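Local coordinates for glycoside hydrolase family protein (Novosphingobium sp. PP1Y, PDB 6Q2F) that probably hydrolyses terminal alpha-L-rhamnose residues from rhamnosylated substrates, as a glycoside hydrolase of the alpha-L-rhamnosidase family, at residues P400-D414 with R529-R543. Sequence-based numbering, arbitrary orientation.
Sequences PHDNVTGVDPDSVID and RPWLPALTGTLVGTR
Arg543 and Asp402 form a bidentate salt bridge through the NE edge of the guanidinium: NE reaches OD1 at 2.9 Å and NH2 reaches OD2 at 2.8 Å, each on the syn lone pair, with carboxylate and guanidinium nearly coplanar (18°). CG of Pro400 lies over one face of the guanidinium, 3.4 Å from Arg543 NE, while Arg543 NH2 is also hydrogen-bonded to Ser319 OG, and NH1 to Leu378 O. Replacing Arg543 with alanine is likely to leave the Asp402 carboxylate without its charged mate and to uncover the Pro400 ring. Far along the contact, Arg529 NE and NH2 converge on a single oxygen, Asp414 OD2; Asp527 forms a salt bridge with Arg529 NH1, and Thr416 OG1 is hydrogen-bonded to Asp414 OD1. Between the salt bridges the backbones join through Gly406 N to Gly541 O (2.7 Å), Val407 N to Leu539 O, and Gly541 N to Val407 O. Leu539, its CG anti to the backbone N (chi1 -178°), brings CD2 within 3.6 Å of Val404 CG2. Pro409 sets CG off-centre over the Trp531 six-membered ring, a CH-pi contact, and its CB against Pro530. The contact thus ties the loop leading into strand 413-414, which pairs antiparallel with strand 206-217, to the connection between helices 516-524 and 543-575, where Trp531 also meets Phe549.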
# COMPACT_ATOMS: atom_id res chain seq x y z
N PRO A 400 8.22 2.33 -32.18
CA PRO A 400 8.89 1.95 -33.42
C PRO A 400 9.98 2.94 -33.74
O PRO A 400 9.95 4.11 -33.32
CB PRO A 400 7.76 2.00 -34.46
CG PRO A 400 6.85 3.04 -33.94
CD PRO A 400 6.88 2.90 -32.43
N HIS A 401 10.99 2.47 -34.46
CA HIS A 401 12.15 3.30 -34.77
C HIS A 401 12.03 3.97 -36.14
O HIS A 401 13.06 4.29 -36.75
CB HIS A 401 13.42 2.46 -34.67
CG HIS A 401 13.59 1.79 -33.34
ND1 HIS A 401 13.46 2.47 -32.15
CD2 HIS A 401 13.86 0.50 -33.01
CE1 HIS A 401 13.66 1.64 -31.14
NE2 HIS A 401 13.90 0.44 -31.64
N ASP A 402 10.81 4.23 -36.60
CA ASP A 402 10.53 4.64 -37.98
C ASP A 402 10.96 6.07 -38.31
O ASP A 402 10.77 6.49 -39.45
CB ASP A 402 9.03 4.49 -38.26
CG ASP A 402 8.17 5.11 -37.17
OD1 ASP A 402 8.69 5.84 -36.31
OD2 ASP A 402 6.94 4.86 -37.19
N ASN A 403 11.52 6.83 -37.36
CA ASN A 403 12.08 8.16 -37.64
C ASN A 403 11.05 9.13 -38.22
O ASN A 403 11.40 10.03 -38.99
CB ASN A 403 13.29 8.06 -38.58
CG ASN A 403 14.43 7.28 -37.97
OD1 ASN A 403 14.81 6.21 -38.47
ND2 ASN A 403 14.99 7.80 -36.87
N VAL A 404 9.78 8.97 -37.85
CA VAL A 404 8.74 9.88 -38.32
C VAL A 404 8.72 11.14 -37.47
O VAL A 404 9.20 11.17 -36.33
CB VAL A 404 7.36 9.18 -38.33
CG1 VAL A 404 7.43 7.86 -39.07
CG2 VAL A 404 6.88 8.96 -36.93
N THR A 405 8.15 12.19 -38.02
CA THR A 405 7.89 13.43 -37.30
C THR A 405 6.46 13.85 -37.59
O THR A 405 6.03 13.81 -38.75
CB THR A 405 8.86 14.54 -37.71
OG1 THR A 405 10.18 14.16 -37.29
CG2 THR A 405 8.49 15.85 -37.04
N GLY A 406 5.73 14.23 -36.55
CA GLY A 406 4.33 14.57 -36.72
C GLY A 406 4.09 16.05 -36.92
O GLY A 406 4.86 16.72 -37.61
N VAL A 407 3.02 16.56 -36.30
CA VAL A 407 2.67 17.97 -36.43
C VAL A 407 3.76 18.83 -35.81
O VAL A 407 4.26 18.55 -34.70
CB VAL A 407 1.31 18.23 -35.76
CG1 VAL A 407 0.98 19.71 -35.79
CG2 VAL A 407 0.21 17.39 -36.42
N ASP A 408 4.13 19.90 -36.50
CA ASP A 408 5.05 20.88 -35.93
C ASP A 408 4.33 21.62 -34.81
O ASP A 408 3.27 22.20 -35.04
CB ASP A 408 5.53 21.86 -37.01
CG ASP A 408 6.67 22.75 -36.52
OD1 ASP A 408 6.74 23.04 -35.30
OD2 ASP A 408 7.50 23.17 -37.35
N PRO A 409 4.86 21.61 -33.58
CA PRO A 409 4.18 22.32 -32.49
C PRO A 409 3.93 23.79 -32.80
O PRO A 409 2.86 24.32 -32.46
CB PRO A 409 5.15 22.17 -31.30
CG PRO A 409 6.14 21.16 -31.70
CD PRO A 409 6.13 20.99 -33.17
N ASP A 410 4.89 24.47 -33.43
CA ASP A 410 4.70 25.88 -33.76
C ASP A 410 3.54 26.10 -34.72
O ASP A 410 3.00 27.21 -34.77
CB ASP A 410 5.99 26.45 -34.35
CG ASP A 410 7.13 26.43 -33.35
OD1 ASP A 410 6.87 26.67 -32.15
OD2 ASP A 410 8.28 26.15 -33.76
N SER A 411 3.15 25.07 -35.48
CA SER A 411 2.01 25.19 -36.39
C SER A 411 0.67 25.17 -35.67
O SER A 411 -0.33 25.56 -36.28
CB SER A 411 2.02 24.04 -37.40
OG SER A 411 3.30 23.84 -37.94
N VAL A 412 0.62 24.71 -34.42
CA VAL A 412 -0.66 24.56 -33.75
C VAL A 412 -1.20 25.93 -33.36
O VAL A 412 -0.49 26.75 -32.78
CB VAL A 412 -0.54 23.65 -32.52
CG1 VAL A 412 -1.89 23.59 -31.78
CG2 VAL A 412 -0.08 22.26 -32.93
N ILE A 413 -2.47 26.17 -33.68
CA ILE A 413 -3.13 27.44 -33.43
C ILE A 413 -4.22 27.25 -32.39
O ILE A 413 -4.99 26.28 -32.45
CB ILE A 413 -3.72 28.04 -34.72
CG1 ILE A 413 -2.61 28.34 -35.73
CG2 ILE A 413 -4.48 29.31 -34.42
CD1 ILE A 413 -3.15 28.75 -37.09
N ASP A 414 -4.30 28.17 -31.44
CA ASP A 414 -5.32 28.15 -30.40
C ASP A 414 -6.51 28.96 -30.88
O ASP A 414 -6.49 30.19 -30.85
CB ASP A 414 -4.77 28.72 -29.10
CG ASP A 414 -5.72 28.53 -27.94
OD1 ASP A 414 -6.90 28.19 -28.18
OD2 ASP A 414 -5.29 28.72 -26.79
N ARG A 529 -0.12 23.69 -24.61
CA ARG A 529 -1.13 23.81 -25.66
C ARG A 529 -0.71 23.22 -27.00
O ARG A 529 -1.51 22.48 -27.59
CB ARG A 529 -1.55 25.28 -25.81
CG ARG A 529 -2.76 25.61 -24.94
CD ARG A 529 -2.66 27.01 -24.32
NE ARG A 529 -3.08 28.07 -25.23
CZ ARG A 529 -2.28 29.03 -25.69
NH1 ARG A 529 -1.00 29.06 -25.32
NH2 ARG A 529 -2.75 29.95 -26.52
N PRO A 530 0.49 23.49 -27.53
CA PRO A 530 0.83 22.90 -28.84
C PRO A 530 0.94 21.39 -28.80
O PRO A 530 0.88 20.74 -29.86
CB PRO A 530 2.18 23.55 -29.18
CG PRO A 530 2.25 24.78 -28.33
CD PRO A 530 1.56 24.37 -27.05
N TRP A 531 1.09 20.80 -27.61
CA TRP A 531 1.29 19.37 -27.45
C TRP A 531 0.02 18.61 -27.12
O TRP A 531 -0.01 17.38 -27.28
CB TRP A 531 2.34 19.12 -26.37
CG TRP A 531 3.64 19.77 -26.72
CD1 TRP A 531 4.06 21.02 -26.36
CD2 TRP A 531 4.70 19.21 -27.51
NE1 TRP A 531 5.31 21.27 -26.87
CE2 TRP A 531 5.72 20.18 -27.59
CE3 TRP A 531 4.88 17.97 -28.16
CZ2 TRP A 531 6.91 19.96 -28.29
CZ3 TRP A 531 6.06 17.75 -28.85
CH2 TRP A 531 7.06 18.74 -28.92
N LEU A 532 -1.05 19.31 -26.72
CA LEU A 532 -2.31 18.63 -26.40
C LEU A 532 -2.75 17.61 -27.44
O LEU A 532 -3.30 16.57 -27.03
CB LEU A 532 -3.42 19.66 -26.18
CG LEU A 532 -3.18 20.63 -25.02
CD1 LEU A 532 -4.35 21.57 -24.85
CD2 LEU A 532 -2.90 19.88 -23.73
N PRO A 533 -2.56 17.80 -28.76
CA PRO A 533 -3.04 16.77 -29.70
C PRO A 533 -2.45 15.40 -29.46
O PRO A 533 -3.08 14.40 -29.81
CB PRO A 533 -2.62 17.34 -31.07
CG PRO A 533 -2.61 18.80 -30.87
CD PRO A 533 -2.06 18.98 -29.48
N ALA A 534 -1.26 15.32 -28.85
CA ALA A 534 -0.68 14.03 -28.48
C ALA A 534 -1.57 13.27 -27.51
O ALA A 534 -1.59 12.03 -27.53
CB ALA A 534 0.71 14.23 -27.88
N LEU A 535 -2.27 13.98 -26.63
CA LEU A 535 -3.18 13.33 -25.69
C LEU A 535 -4.33 12.63 -26.40
O LEU A 535 -5.00 11.78 -25.79
CB LEU A 535 -3.76 14.36 -24.72
CG LEU A 535 -2.79 15.04 -23.78
CD1 LEU A 535 -3.40 16.31 -23.23
CD2 LEU A 535 -2.43 14.08 -22.65
N THR A 536 -4.58 12.96 -27.67
CA THR A 536 -5.64 12.34 -28.45
C THR A 536 -5.12 11.41 -29.53
O THR A 536 -5.92 10.92 -30.33
CB THR A 536 -6.52 13.42 -29.10
OG1 THR A 536 -5.81 14.00 -30.20
CG2 THR A 536 -6.86 14.50 -28.10
N GLY A 537 -3.81 11.15 -29.57
CA GLY A 537 -3.24 10.24 -30.54
C GLY A 537 -2.45 10.91 -31.65
O GLY A 537 -1.71 10.22 -32.36
N THR A 538 -2.59 12.22 -31.83
CA THR A 538 -1.93 12.90 -32.95
C THR A 538 -0.47 13.16 -32.59
O THR A 538 -0.17 13.92 -31.67
CB THR A 538 -2.63 14.21 -33.29
OG1 THR A 538 -3.92 13.92 -33.84
CG2 THR A 538 -1.81 14.98 -34.33
N LEU A 539 0.44 12.54 -33.34
CA LEU A 539 1.86 12.76 -33.11
C LEU A 539 2.21 14.23 -33.32
O LEU A 539 1.85 14.82 -34.34
CB LEU A 539 2.69 11.88 -34.05
CG LEU A 539 4.20 11.98 -33.88
CD1 LEU A 539 4.61 11.60 -32.47
CD2 LEU A 539 4.90 11.10 -34.90
N VAL A 540 2.88 14.81 -32.34
CA VAL A 540 3.39 16.17 -32.41
C VAL A 540 4.90 16.08 -32.31
O VAL A 540 5.42 15.47 -31.37
CB VAL A 540 2.81 17.07 -31.30
CG1 VAL A 540 3.28 18.51 -31.47
CG2 VAL A 540 1.30 16.99 -31.29
N GLY A 541 5.61 16.67 -33.28
CA GLY A 541 7.06 16.55 -33.33
C GLY A 541 7.46 15.09 -33.47
O GLY A 541 6.71 14.26 -34.00
N THR A 542 8.66 14.77 -33.00
CA THR A 542 9.13 13.40 -33.05
C THR A 542 8.38 12.55 -32.02
O THR A 542 7.78 13.07 -31.08
CB THR A 542 10.63 13.33 -32.77
OG1 THR A 542 10.87 13.67 -31.41
CG2 THR A 542 11.38 14.33 -33.67
N ARG A 543 8.43 11.23 -32.20
CA ARG A 543 7.84 10.33 -31.22
C ARG A 543 8.41 10.59 -29.83
O ARG A 543 7.69 10.51 -28.83
CB ARG A 543 8.06 8.87 -31.61
CG ARG A 543 7.30 8.40 -32.84
CD ARG A 543 7.39 6.87 -32.96
NE ARG A 543 6.74 6.39 -34.18
CZ ARG A 543 5.43 6.24 -34.31
NH1 ARG A 543 4.62 6.53 -33.29
NH2 ARG A 543 4.92 5.81 -35.46
O HOH W 1 10.12 9.94 -34.29